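Local coordinates for putative uncharacterized protein (PDB 3W9A) that probably hydrolyses beta-glucan chains, as the catalytic domain of a family 131 glycoside hydrolase built on a beta-jelly roll, at residues 61-66 with 214-219; 96-101 with 115-120; 155-160 with 174-179; 179-184 with 229-234. All blocks are in the same frame, centred on the assembly; numbering follows the deposited sequence.

From the N terminus, strand 61-66 is the first to enter a contact. It waits almost 150 residues for strand 213-224, so contact 1 closes a long loop inside which contacts 2 and 3 both form. Contact 2 closes early, over 14 residues, and spans the interior between the two sheets; contact 3 follows in series as the hairpin of strands 157-164 and 169-176. Contact 4 starts at Asn179, which it shares with contact 3, and ends at 229-234, beyond contact 1, so contacts 1 and 4 cross along the chain. Each contact has a segment on one sheet; contact 2 links it to the second sheet, and contact 4 fastens the loop after strand 213-224 to its edge.

Contact 1 (61-66 with 214-219); sequences GLKVTI and DWYVSG
Thr65 and Asp214 make the side-chain bond of this antiparallel strand pair: Thr65 OG1 donates to Asp214 OD1 over 2.7 Å, meeting the oxygen on its anti side and 30° out of the carboxylate plane. On the same sheet face Lys63 runs beside Tyr216, its CG set over one face of the ring near the rim, 4.0 Å from the ring centroid, a CH-pi contact. CG anti to the backbone N (chi1 -166°) carries the lysine chain alongside the ring and across the aspartate, Lys63 CD lying 3.5 Å from Asp214 CG; beyond CD the chain bends at chi3. The ammonium stops short of a salt bridge, Lys63 NZ being 4.4 Å from Asp214 OD2; that oxygen accepts from Asn106 instead. Beneath these groups the backbones fix the register: Leu62 pairs with Val217 and Val64 with Trp215 through two hydrogen bonds each, the shortest from Val64 N to Trp215 O at 2.6 Å. Leu62, Val64, Trp215 and Val217 occupy the other face, where Val64 CG2 comes within 4.3 Å of Val217 CG2. That face packs on strands 77-83 and 203-205 of the second sheet, while strand 44-47 continues this sheet beyond 61-66.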
loop_
_atom_site.group_PDB
_atom_site.type_symbol
_atom_site.label_atom_id
_atom_site.label_comp_id
_atom_site.label_asym_id
_atom_site.label_seq_id
_atom_site.Cartn_x
_atom_site.Cartn_y
_atom_site.Cartn_z
ATOM N N GLY A 61 -9.252 7.678 -5.301
ATOM C CA GLY A 61 -8.162 7.121 -4.483
ATOM C C GLY A 61 -8.406 7.281 -2.978
ATOM O O GLY A 61 -9.375 7.902 -2.540
ATOM N N LEU A 62 -7.509 6.706 -2.185
ATOM C CA LEU A 62 -7.626 6.717 -0.740
ATOM C C LEU A 62 -6.563 7.600 -0.129
ATOM O O LEU A 62 -5.374 7.422 -0.410
ATOM C CB LEU A 62 -7.468 5.308 -0.204
ATOM C CG LEU A 62 -7.532 5.139 1.308
ATOM C CD1 LEU A 62 -8.943 5.364 1.842
ATOM C CD2 LEU A 62 -7.061 3.745 1.673
ATOM N N LYS A 63 -6.985 8.563 0.683
ATOM C CA LYS A 63 -6.052 9.299 1.546
ATOM C C LYS A 63 -5.983 8.582 2.874
ATOM O O LYS A 63 -6.985 8.462 3.566
ATOM C CB LYS A 63 -6.519 10.737 1.795
ATOM C CG LYS A 63 -5.414 11.609 2.385
ATOM C CD LYS A 63 -5.883 12.855 3.143
ATOM C CE LYS A 63 -7.110 13.519 2.614
ATOM N NZ LYS A 63 -7.327 14.888 3.195
ATOM N N VAL A 64 -4.800 8.113 3.241
ATOM C CA VAL A 64 -4.606 7.414 4.511
ATOM C C VAL A 64 -4.001 8.424 5.453
ATOM O O VAL A 64 -2.949 8.943 5.167
ATOM C CB VAL A 64 -3.665 6.194 4.312
ATOM C CG1 VAL A 64 -3.143 5.668 5.637
ATOM C CG2 VAL A 64 -4.378 5.103 3.522
ATOM N N THR A 65 -4.661 8.702 6.576
ATOM C CA THR A 65 -4.133 9.656 7.546
ATOM C C THR A 65 -3.783 8.998 8.884
ATOM O O THR A 65 -4.609 8.312 9.495
ATOM C CB THR A 65 -5.119 10.843 7.785
ATOM O OG1 THR A 65 -5.342 11.553 6.564
ATOM C CG2 THR A 65 -4.577 11.829 8.846
ATOM N N ILE A 66 -2.565 9.257 9.355
ATOM C CA ILE A 66 -2.170 8.924 10.717
ATOM C C ILE A 66 -2.007 10.191 11.551
ATOM O O ILE A 66 -1.439 11.186 11.099
ATOM C CB ILE A 66 -0.888 8.066 10.760
ATOM C CG1 ILE A 66 0.240 8.719 9.947
ATOM C CG2 ILE A 66 -1.202 6.647 10.291
ATOM C CD1 ILE A 66 1.607 8.087 10.102
ATOM N N ASP A 214 -0.448 12.548 5.715
ATOM C CA ASP A 214 -1.316 11.977 4.685
ATOM C C ASP A 214 -0.461 11.181 3.716
ATOM O O ASP A 214 0.601 11.635 3.277
ATOM C CB ASP A 214 -2.069 13.060 3.910
ATOM C CG ASP A 214 -2.982 13.905 4.792
ATOM O OD1 ASP A 214 -3.555 13.395 5.760
ATOM O OD2 ASP A 214 -3.124 15.093 4.490
ATOM N N TRP A 215 -0.931 9.984 3.395
ATOM C CA TRP A 215 -0.388 9.179 2.319
ATOM C C TRP A 215 -1.562 8.910 1.388
ATOM O O TRP A 215 -2.700 8.768 1.854
ATOM C CB TRP A 215 0.146 7.854 2.876
ATOM C CG TRP A 215 1.322 7.993 3.811
ATOM C CD1 TRP A 215 1.319 8.504 5.080
ATOM C CD2 TRP A 215 2.659 7.571 3.549
ATOM N NE1 TRP A 215 2.581 8.468 5.598
ATOM C CE2 TRP A 215 3.425 7.894 4.680
ATOM C CE3 TRP A 215 3.286 6.982 2.454
ATOM C CZ2 TRP A 215 4.776 7.610 4.768
ATOM C CZ3 TRP A 215 4.651 6.734 2.527
ATOM C CH2 TRP A 215 5.374 7.040 3.676
ATOM N N TYR A 216 -1.311 8.874 0.086
ATOM C CA TYR A 216 -2.360 8.569 -0.875
ATOM C C TYR A 216 -2.078 7.248 -1.563
ATOM O O TYR A 216 -0.938 6.948 -1.937
ATOM C CB TYR A 216 -2.511 9.693 -1.892
ATOM C CG TYR A 216 -2.810 11.059 -1.286
ATOM C CD1 TYR A 216 -4.065 11.642 -1.409
ATOM C CD2 TYR A 216 -1.824 11.775 -0.600
ATOM C CE1 TYR A 216 -4.337 12.896 -0.890
ATOM C CE2 TYR A 216 -2.098 13.017 -0.057
ATOM C CZ TYR A 216 -3.347 13.571 -0.208
ATOM O OH TYR A 216 -3.613 14.805 0.329
ATOM N N VAL A 217 -3.124 6.448 -1.718
ATOM C CA VAL A 217 -2.987 5.084 -2.246
ATOM C C VAL A 217 -4.052 4.874 -3.305
ATOM O O VAL A 217 -5.212 5.217 -3.075
ATOM C CB VAL A 217 -3.197 4.030 -1.139
ATOM C CG1 VAL A 217 -3.165 2.615 -1.709
ATOM C CG2 VAL A 217 -2.177 4.199 -0.033
ATOM N N SER A 218 -3.683 4.329 -4.460
ATOM C CA SER A 218 -4.687 3.959 -5.458
ATOM C C SER A 218 -4.252 2.772 -6.303
ATOM O O SER A 218 -3.092 2.370 -6.279
ATOM C CB SER A 218 -4.992 5.148 -6.358
ATOM O OG SER A 218 -3.849 5.489 -7.101
ATOM N N GLY A 219 -5.205 2.213 -7.040
ATOM C CA GLY A 219 -4.924 1.117 -7.959
ATOM C C GLY A 219 -4.385 -0.125 -7.265
ATOM O O GLY A 219 -3.370 -0.692 -7.682
#

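Contact 2 (96-101 with 115-120); sequences YHFSIK and QVMFFE
Within the interior of the beta-jelly roll, between its two sheets, Phe98 of strand 93-101 meets Met117, a selenomethionine at the corner of strand 114-119. No hydrogen bond joins the segments, and their closest CA atoms, those of these two residues, are 8.6 Å apart, so side chains alone bridge them. Met117 is folded back by two bends (chi2 -58°, chi3 -48°) and follows one face of the Phe98 ring: CB lies near the far end of the ring at CZ, CG sits over its rim 3.5 Å from Phe98 CE1, and the terminal CE reaches back to 3.8 Å from Phe98 CG. The selenium stands higher above that face, with Met117 SE 4.7 Å from the Phe98 ring centroid, a Met-aromatic contact. An alanine at Phe98 would remove this ring and would probably leave the curled Met117 chain free to turn over the gap.

On the Ile100 side, Ile100 CD1 ends 3.6 Å from Val116 CG1, the two side chains crossing at a slant. Towards Tyr96, the CZ of Phe119 comes over the tyrosine ring, 3.4 Å from Tyr96 CE2, with the ring planes at 57°. The phenol leaves this apolar layer to donate to Leu89 O, and Phe119 continues into a stack with Phe123. Apolar and aromatic side chains projecting from facing sheets, without backbone pairing between them, are the mark of a beta-sandwich core, here that of the jelly roll.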
loop_
_atom_site.group_PDB
_atom_site.type_symbol
_atom_site.label_atom_id
_atom_site.label_comp_id
_atom_site.label_asym_id
_atom_site.label_seq_id
_atom_site.Cartn_x
_atom_site.Cartn_y
_atom_site.Cartn_z
ATOM N N TYR A 96 1.422 -8.005 -6.435
ATOM C CA TYR A 96 0.659 -7.163 -5.534
ATOM C C TYR A 96 0.842 -5.733 -6.011
ATOM O O TYR A 96 1.926 -5.151 -5.824
ATOM C CB TYR A 96 1.171 -7.303 -4.104
ATOM C CG TYR A 96 0.703 -8.500 -3.309
ATOM C CD1 TYR A 96 0.832 -9.790 -3.792
ATOM C CD2 TYR A 96 0.140 -8.325 -2.032
ATOM C CE1 TYR A 96 0.418 -10.881 -3.038
ATOM C CE2 TYR A 96 -0.268 -9.400 -1.276
ATOM C CZ TYR A 96 -0.122 -10.680 -1.773
ATOM O OH TYR A 96 -0.540 -11.739 -0.992
ATOM N N HIS A 97 -0.195 -5.179 -6.625
ATOM C CA HIS A 97 -0.103 -3.841 -7.225
ATOM C C HIS A 97 -0.620 -2.757 -6.300
ATOM O O HIS A 97 -1.616 -2.945 -5.573
ATOM C CB HIS A 97 -0.942 -3.745 -8.485
ATOM C CG HIS A 97 -0.411 -4.509 -9.649
ATOM N ND1 HIS A 97 0.178 -3.891 -10.727
ATOM C CD2 HIS A 97 -0.416 -5.833 -9.929
ATOM C CE1 HIS A 97 0.522 -4.803 -11.620
ATOM N NE2 HIS A 97 0.184 -5.990 -11.155
ATOM N N PHE A 98 0.029 -1.607 -6.363
ATOM C CA PHE A 98 -0.493 -0.390 -5.762
ATOM C C PHE A 98 0.288 0.794 -6.292
ATOM O O PHE A 98 1.399 0.638 -6.836
ATOM C CB PHE A 98 -0.390 -0.409 -4.232
ATOM C CG PHE A 98 1.010 -0.579 -3.719
ATOM C CD1 PHE A 98 1.758 0.525 -3.313
ATOM C CD2 PHE A 98 1.584 -1.842 -3.647
ATOM C CE1 PHE A 98 3.054 0.371 -2.868
ATOM C CE2 PHE A 98 2.887 -1.999 -3.200
ATOM C CZ PHE A 98 3.615 -0.891 -2.803
ATOM N N SER A 99 -0.297 1.974 -6.103
ATOM C CA SER A 99 0.345 3.251 -6.383
ATOM C C SER A 99 0.225 4.136 -5.164
ATOM O O SER A 99 -0.837 4.214 -4.549
ATOM C CB SER A 99 -0.323 3.973 -7.569
ATOM O OG SER A 99 -0.398 3.137 -8.716
ATOM N N ILE A 100 1.298 4.847 -4.862
ATOM C CA ILE A 100 1.369 5.655 -3.681
ATOM C C ILE A 100 1.978 7.040 -3.981
ATOM O O ILE A 100 2.796 7.213 -4.901
ATOM C CB ILE A 100 2.135 4.870 -2.593
ATOM C CG1 ILE A 100 2.049 5.556 -1.234
ATOM C CG2 ILE A 100 3.590 4.663 -2.962
ATOM C CD1 ILE A 100 2.297 4.611 -0.075
ATOM N N LYS A 101 1.531 8.041 -3.234
ATOM C CA LYS A 101 2.166 9.354 -3.279
ATOM C C LYS A 101 1.965 10.124 -2.000
ATOM O O LYS A 101 1.142 9.757 -1.141
ATOM C CB LYS A 101 1.626 10.199 -4.427
ATOM C CG LYS A 101 0.246 10.794 -4.172
ATOM C CD LYS A 101 0.055 12.114 -4.897
ATOM C CE LYS A 101 -1.269 12.742 -4.525
ATOM N NZ LYS A 101 -1.532 13.947 -5.353
ATOM N N GLN A 115 6.758 2.318 8.039
ATOM C CA GLN A 115 6.633 1.075 7.287
ATOM C C GLN A 115 5.303 1.135 6.561
ATOM O O GLN A 115 4.257 1.423 7.167
ATOM C CB GLN A 115 6.680 -0.127 8.223
ATOM C CG GLN A 115 8.039 -0.365 8.862
ATOM C CD GLN A 115 7.954 -0.894 10.275
ATOM O OE1 GLN A 115 7.023 -1.614 10.624
ATOM N NE2 GLN A 115 8.924 -0.525 11.112
ATOM N N VAL A 116 5.342 0.901 5.261
ATOM C CA VAL A 116 4.185 1.119 4.423
ATOM C C VAL A 116 4.021 -0.030 3.462
ATOM O O VAL A 116 5.005 -0.538 2.936
ATOM C CB VAL A 116 4.339 2.413 3.633
ATOM C CG1 VAL A 116 3.035 2.775 2.969
ATOM C CG2 VAL A 116 4.805 3.556 4.556
HETATM N N MSE A 117 2.775 -0.435 3.234
HETATM C CA MSE A 117 2.467 -1.510 2.288
HETATM C C MSE A 117 3.262 -2.756 2.639
HETATM O O MSE A 117 3.976 -3.313 1.825
HETATM C CB MSE A 117 2.703 -1.016 0.851
HETATM C CG MSE A 117 2.017 0.310 0.474
HETATM SE SE MSE A 117 0.037 0.297 0.701
HETATM C CE MSE A 117 -0.292 -1.412 -0.235
ATOM N N PHE A 118 3.100 -3.209 3.877
ATOM C CA PHE A 118 3.930 -4.265 4.447
ATOM C C PHE A 118 3.128 -5.497 4.802
ATOM O O PHE A 118 1.975 -5.396 5.230
ATOM C CB PHE A 118 4.671 -3.783 5.709
ATOM C CG PHE A 118 3.781 -3.273 6.825
ATOM C CD1 PHE A 118 3.311 -4.121 7.821
ATOM C CD2 PHE A 118 3.491 -1.919 6.931
ATOM C CE1 PHE A 118 2.517 -3.625 8.863
ATOM C CE2 PHE A 118 2.701 -1.424 7.963
ATOM C CZ PHE A 118 2.228 -2.268 8.937
ATOM N N PHE A 119 3.762 -6.656 4.644
ATOM C CA PHE A 119 3.242 -7.883 5.229
ATOM C C PHE A 119 3.563 -7.880 6.708
ATOM O O PHE A 119 4.527 -7.236 7.126
ATOM C CB PHE A 119 3.866 -9.111 4.574
ATOM C CG PHE A 119 3.388 -9.351 3.188
ATOM C CD1 PHE A 119 2.273 -10.122 2.950
ATOM C CD2 PHE A 119 4.061 -8.802 2.119
ATOM C CE1 PHE A 119 1.827 -10.338 1.673
ATOM C CE2 PHE A 119 3.641 -9.027 0.829
ATOM C CZ PHE A 119 2.521 -9.798 0.602
ATOM N N GLU A 120 2.770 -8.620 7.491
ATOM C CA GLU A 120 2.971 -8.729 8.949
ATOM C C GLU A 120 4.420 -9.065 9.311
ATOM O O GLU A 120 5.002 -8.453 10.221
ATOM C CB GLU A 120 2.013 -9.767 9.541
ATOM C CG GLU A 120 2.166 -10.037 11.029
ATOM C CD GLU A 120 1.749 -8.881 11.917
ATOM O OE1 GLU A 120 1.243 -7.839 11.461
ATOM O OE2 GLU A 120 1.915 -9.025 13.130
#

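Contact 3 (155-160 with 174-179); sequences TWFNFA and ASTNGN
The side chain of Asn177 carries CG anti to its carbonyl carbon (chi1 -56°), and a further turn at chi2 (-41°) brings OD1 to the backbone of Trp156. Trp156 N donates to Asn177 OD1 over 2.9 Å, and in return Asn177 N reaches Trp156 O at 2.7 Å. The side-chain oxygen therefore takes the place of a backbone carbonyl and prolongs the ladder by one bond. A leucine in place of Asn177 lacks this acceptor, and the Trp156 N-H would probably lose its partner at the end of the ladder. The ladder itself belongs to the antiparallel hairpin of strands 157-164 and 169-176, whose axes run 162° apart here. Within these segments Asn158 and Ser175 form a hydrogen-bonded pair, Asn158 N donating to Ser175 O at 2.8 Å and a longer bond returning from Ser175 N.

Beyond it the chain leaves through a type II' turn from Thr176 to Asn179. Ser175 OG helps to fasten this turn by donating to Asn179 O at 2.6 Å, from above the carbonyl plane. On the face carrying Phe157, Phe159, Ala174 and Thr176, methyl groups meet the rings. Thr176 CG2 lies 3.8 Å from Phe157 CD1 and also 3.9 Å from Thr155 CG2, which itself rests over one face of the Phe157 ring. Further along, Phe159 CD1 approaches Ala174 CB at 4.0 Å, and Phe159 meets Phe98 and Trp147 in the interior.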
loop_
_atom_site.group_PDB
_atom_site.type_symbol
_atom_site.label_atom_id
_atom_site.label_comp_id
_atom_site.label_asym_id
_atom_site.label_seq_id
_atom_site.Cartn_x
_atom_site.Cartn_y
_atom_site.Cartn_z
ATOM N N THR A 155 4.371 13.174 -7.120
ATOM C CA THR A 155 4.694 12.129 -8.067
ATOM C C THR A 155 4.001 10.827 -7.657
ATOM O O THR A 155 3.999 10.465 -6.483
ATOM C CB THR A 155 6.212 11.962 -8.146
ATOM O OG1 THR A 155 6.785 13.215 -8.562
ATOM C CG2 THR A 155 6.578 10.885 -9.119
ATOM N N TRP A 156 3.376 10.141 -8.608
ATOM C CA TRP A 156 2.669 8.902 -8.285
ATOM C C TRP A 156 3.636 7.775 -8.526
ATOM O O TRP A 156 4.120 7.611 -9.625
ATOM C CB TRP A 156 1.384 8.726 -9.102
ATOM C CG TRP A 156 0.187 9.325 -8.454
ATOM C CD1 TRP A 156 -0.415 10.540 -8.745
ATOM C CD2 TRP A 156 -0.572 8.756 -7.374
ATOM N NE1 TRP A 156 -1.494 10.731 -7.919
ATOM C CE2 TRP A 156 -1.609 9.663 -7.066
ATOM C CE3 TRP A 156 -0.465 7.568 -6.628
ATOM C CZ2 TRP A 156 -2.543 9.416 -6.046
ATOM C CZ3 TRP A 156 -1.407 7.318 -5.620
ATOM C CH2 TRP A 156 -2.428 8.236 -5.341
ATOM N N PHE A 157 3.943 7.035 -7.469
ATOM C CA PHE A 157 4.864 5.922 -7.529
ATOM C C PHE A 157 4.090 4.628 -7.613
ATOM O O PHE A 157 3.328 4.267 -6.695
ATOM C CB PHE A 157 5.793 5.960 -6.325
ATOM C CG PHE A 157 6.726 7.135 -6.341
ATOM C CD1 PHE A 157 7.917 7.086 -7.078
ATOM C CD2 PHE A 157 6.405 8.308 -5.660
ATOM C CE1 PHE A 157 8.773 8.176 -7.112
ATOM C CE2 PHE A 157 7.262 9.400 -5.684
ATOM C CZ PHE A 157 8.448 9.336 -6.406
ATOM N N ASN A 158 4.265 3.962 -8.746
ATOM C CA ASN A 158 3.588 2.713 -9.048
ATOM C C ASN A 158 4.489 1.595 -8.652
ATOM O O ASN A 158 5.687 1.642 -8.931
ATOM C CB ASN A 158 3.292 2.572 -10.542
ATOM C CG ASN A 158 2.614 3.789 -11.120
ATOM O OD1 ASN A 158 3.077 4.372 -12.129
ATOM N ND2 ASN A 158 1.505 4.180 -10.511
ATOM N N PHE A 159 3.923 0.578 -8.018
ATOM C CA PHE A 159 4.673 -0.614 -7.662
ATOM C C PHE A 159 3.894 -1.873 -7.915
ATOM O O PHE A 159 2.645 -1.892 -7.868
ATOM C CB PHE A 159 5.040 -0.616 -6.191
ATOM C CG PHE A 159 5.937 0.520 -5.773
ATOM C CD1 PHE A 159 7.306 0.458 -5.997
ATOM C CD2 PHE A 159 5.421 1.631 -5.141
ATOM C CE1 PHE A 159 8.150 1.484 -5.590
ATOM C CE2 PHE A 159 6.245 2.667 -4.733
ATOM C CZ PHE A 159 7.618 2.587 -4.947
ATOM N N ALA A 160 4.645 -2.937 -8.161
ATOM C CA ALA A 160 4.151 -4.274 -7.919
ATOM C C ALA A 160 5.229 -5.142 -7.268
ATOM O O ALA A 160 6.403 -5.170 -7.696
ATOM C CB ALA A 160 3.607 -4.900 -9.194
ATOM N N ALA A 174 8.417 -1.286 -10.840
ATOM C CA ALA A 174 8.200 0.120 -10.488
ATOM C C ALA A 174 8.162 1.040 -11.705
ATOM O O ALA A 174 8.706 0.732 -12.770
ATOM C CB ALA A 174 9.256 0.601 -9.499
ATOM N N SER A 175 7.455 2.146 -11.535
ATOM C CA SER A 175 7.429 3.245 -12.486
ATOM C C SER A 175 6.759 4.424 -11.793
ATOM O O SER A 175 6.260 4.277 -10.661
ATOM C CB SER A 175 6.646 2.871 -13.738
ATOM O OG SER A 175 5.253 2.921 -13.505
ATOM N N THR A 176 6.750 5.581 -12.462
ATOM C CA THR A 176 6.017 6.754 -11.977
ATOM C C THR A 176 4.841 7.117 -12.895
ATOM O O THR A 176 4.815 6.785 -14.079
ATOM C CB THR A 176 6.928 7.995 -11.825
ATOM O OG1 THR A 176 7.509 8.323 -13.086
ATOM C CG2 THR A 176 8.053 7.734 -10.821
ATOM N N ASN A 177 3.865 7.789 -12.307
ATOM C CA ASN A 177 2.721 8.355 -13.013
ATOM C C ASN A 177 2.072 7.384 -13.988
ATOM O O ASN A 177 1.582 6.358 -13.539
ATOM C CB ASN A 177 3.121 9.696 -13.627
ATOM C CG ASN A 177 3.670 10.661 -12.580
ATOM O OD1 ASN A 177 3.148 10.757 -11.461
ATOM N ND2 ASN A 177 4.737 11.368 -12.928
ATOM N N GLY A 178 2.041 7.701 -15.287
ATOM C CA GLY A 178 1.385 6.851 -16.292
ATOM C C GLY A 178 2.306 5.901 -17.044
ATOM O O GLY A 178 1.873 5.238 -17.988
ATOM N N ASN A 179 3.575 5.815 -16.639
ATOM C CA ASN A 179 4.552 4.977 -17.342
ATOM C C ASN A 179 4.393 3.522 -16.934
ATOM O O ASN A 179 4.025 3.240 -15.797
ATOM C CB ASN A 179 5.982 5.432 -17.038
ATOM C CG ASN A 179 6.213 6.891 -17.380
ATOM O OD1 ASN A 179 6.860 7.622 -16.635
ATOM N ND2 ASN A 179 5.666 7.323 -18.495
#

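Contact 4 (179-184 with 229-234); sequences NPLVKV and TQIGDG
Thr229 meets Leu181 first: its carbonyl oxygen accepts the one hydrogen bond between these segments, Leu181 N to Thr229 O at 2.8 Å with an angle of 157° at the hydrogen. The same oxygen lies against the proline ring, 3.5 Å from Pro180 CB. The threonine side chain in turn rests against the carbonyl of Leu181, with Thr229 CB 3.6 Å from Leu181 O. Gln230 directs its side chain along its own segment, where Gln230 NE2 donates to Gly232 O at 3.1 Å, nearly straight (169°).

Ile231 turns back toward 179-184. Its CG1, anti to the carbonyl carbon (chi1 -51°), presses to 3.1 Å from Asn179 O, a tight approach to an oxygen that already accepts from Ser175 OG. CD1 ends 4.3 Å from Leu181 CG, and the isoleucine also touches Asn158, Ala54 and Ile55. After it the chain reverses in a type II' turn, Ile231 to Gly234, closed by Gly234 N to Ile231 O at 3.1 Å. Within that turn Gly232 adopts a positive phi, and Asp233 OD1 accepts from Ala235 N.

Across the two segments there is thus a single backbone bond and no charged pair. It is supplemented by side-chain carbons of Pro180, Thr229 and Ile231 set against carbonyl oxygens, and by a looser apolar contact of the buried Leu181 with Ile231. Those few interactions attach the C-terminal loop, at the surface, to the loop residues that lead into strand 182-189.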
loop_
_atom_site.group_PDB
_atom_site.type_symbol
_atom_site.label_atom_id
_atom_site.label_comp_id
_atom_site.label_asym_id
_atom_site.label_seq_id
_atom_site.Cartn_x
_atom_site.Cartn_y
_atom_site.Cartn_z
ATOM N N ASN A 179 3.575 5.815 -16.639
ATOM C CA ASN A 179 4.552 4.977 -17.342
ATOM C C ASN A 179 4.393 3.522 -16.934
ATOM O O ASN A 179 4.025 3.240 -15.797
ATOM C CB ASN A 179 5.982 5.432 -17.038
ATOM C CG ASN A 179 6.213 6.891 -17.380
ATOM O OD1 ASN A 179 6.860 7.622 -16.635
ATOM N ND2 ASN A 179 5.666 7.323 -18.495
ATOM N N PRO A 180 4.669 2.590 -17.858
ATOM C CA PRO A 180 4.439 1.185 -17.501
ATOM C C PRO A 180 5.462 0.662 -16.510
ATOM O O PRO A 180 6.610 1.127 -16.492
ATOM C CB PRO A 180 4.563 0.447 -18.836
ATOM C CG PRO A 180 5.357 1.370 -19.718
ATOM C CD PRO A 180 4.975 2.762 -19.293
ATOM N N LEU A 181 5.051 -0.306 -15.697
ATOM C CA LEU A 181 5.943 -0.943 -14.752
ATOM C C LEU A 181 7.111 -1.636 -15.467
ATOM O O LEU A 181 6.931 -2.300 -16.490
ATOM C CB LEU A 181 5.177 -1.978 -13.909
ATOM C CG LEU A 181 4.095 -1.421 -12.974
ATOM C CD1 LEU A 181 3.205 -2.538 -12.433
ATOM C CD2 LEU A 181 4.731 -0.637 -11.837
ATOM N N VAL A 182 8.300 -1.450 -14.907
ATOM C CA VAL A 182 9.501 -2.154 -15.331
ATOM C C VAL A 182 10.002 -2.878 -14.093
ATOM O O VAL A 182 9.841 -2.372 -12.966
ATOM C CB VAL A 182 10.564 -1.170 -15.888
ATOM C CG1 VAL A 182 11.844 -1.890 -16.298
ATOM C CG2 VAL A 182 10.006 -0.409 -17.081
ATOM N N LYS A 183 10.579 -4.064 -14.288
ATOM C CA LYS A 183 11.150 -4.831 -13.186
ATOM C C LYS A 183 12.514 -4.246 -12.785
ATOM O O LYS A 183 13.506 -4.410 -13.489
ATOM C CB LYS A 183 11.268 -6.316 -13.543
ATOM C CG LYS A 183 11.552 -7.197 -12.336
ATOM C CD LYS A 183 11.370 -8.684 -12.622
ATOM C CE LYS A 183 11.454 -9.513 -11.338
ATOM N NZ LYS A 183 10.959 -10.916 -11.486
ATOM N N VAL A 184 12.549 -3.561 -11.648
ATOM C CA VAL A 184 13.748 -2.830 -11.199
ATOM C C VAL A 184 14.582 -3.632 -10.204
ATOM O O VAL A 184 15.779 -3.375 -10.025
ATOM C CB VAL A 184 13.371 -1.461 -10.581
ATOM C CG1 VAL A 184 12.955 -0.491 -11.676
ATOM C CG2 VAL A 184 12.256 -1.607 -9.542
ATOM N N THR A 229 1.644 -4.542 -16.984
ATOM C CA THR A 229 2.652 -3.495 -16.801
ATOM C C THR A 229 2.037 -2.127 -17.061
ATOM O O THR A 229 2.508 -1.120 -16.533
ATOM C CB THR A 229 3.832 -3.678 -17.757
ATOM O OG1 THR A 229 3.325 -3.675 -19.093
ATOM C CG2 THR A 229 4.563 -4.987 -17.482
ATOM N N GLN A 230 0.974 -2.110 -17.870
ATOM C CA GLN A 230 0.349 -0.871 -18.320
ATOM C C GLN A 230 -0.472 -0.258 -17.193
ATOM O O GLN A 230 -1.269 -0.961 -16.545
ATOM C CB GLN A 230 -0.558 -1.147 -19.531
ATOM C CG GLN A 230 -1.464 0.004 -19.942
ATOM C CD GLN A 230 -2.245 -0.297 -21.202
ATOM O OE1 GLN A 230 -1.664 -0.619 -22.221
ATOM N NE2 GLN A 230 -3.569 -0.189 -21.137
ATOM N N ILE A 231 -0.268 1.039 -16.983
ATOM C CA ILE A 231 -1.041 1.808 -16.019
ATOM C C ILE A 231 -2.278 2.338 -16.708
ATOM O O ILE A 231 -2.171 3.025 -17.717
ATOM C CB ILE A 231 -0.259 3.012 -15.449
ATOM C CG1 ILE A 231 1.116 2.580 -14.922
ATOM C CG2 ILE A 231 -1.067 3.688 -14.354
ATOM C CD1 ILE A 231 1.083 1.620 -13.748
ATOM N N GLY A 232 -3.443 2.023 -16.149
ATOM C CA GLY A 232 -4.722 2.461 -16.691
ATOM C C GLY A 232 -4.927 1.988 -18.113
ATOM O O GLY A 232 -4.597 0.843 -18.448
ATOM N N ASP A 233 -5.456 2.874 -18.958
ATOM C CA ASP A 233 -5.635 2.580 -20.386
ATOM C C ASP A 233 -4.385 2.871 -21.235
ATOM O O ASP A 233 -4.440 2.769 -22.459
ATOM C CB ASP A 233 -6.861 3.322 -20.947
ATOM C CG ASP A 233 -6.722 4.849 -20.899
ATOM O OD1 ASP A 233 -5.656 5.380 -20.521
ATOM O OD2 ASP A 233 -7.701 5.518 -21.251
ATOM N N GLY A 234 -3.270 3.234 -20.591
ATOM C CA GLY A 234 -1.989 3.453 -21.282
ATOM C C GLY A 234 -1.794 4.858 -21.830
ATOM O O GLY A 234 -0.695 5.195 -22.283
#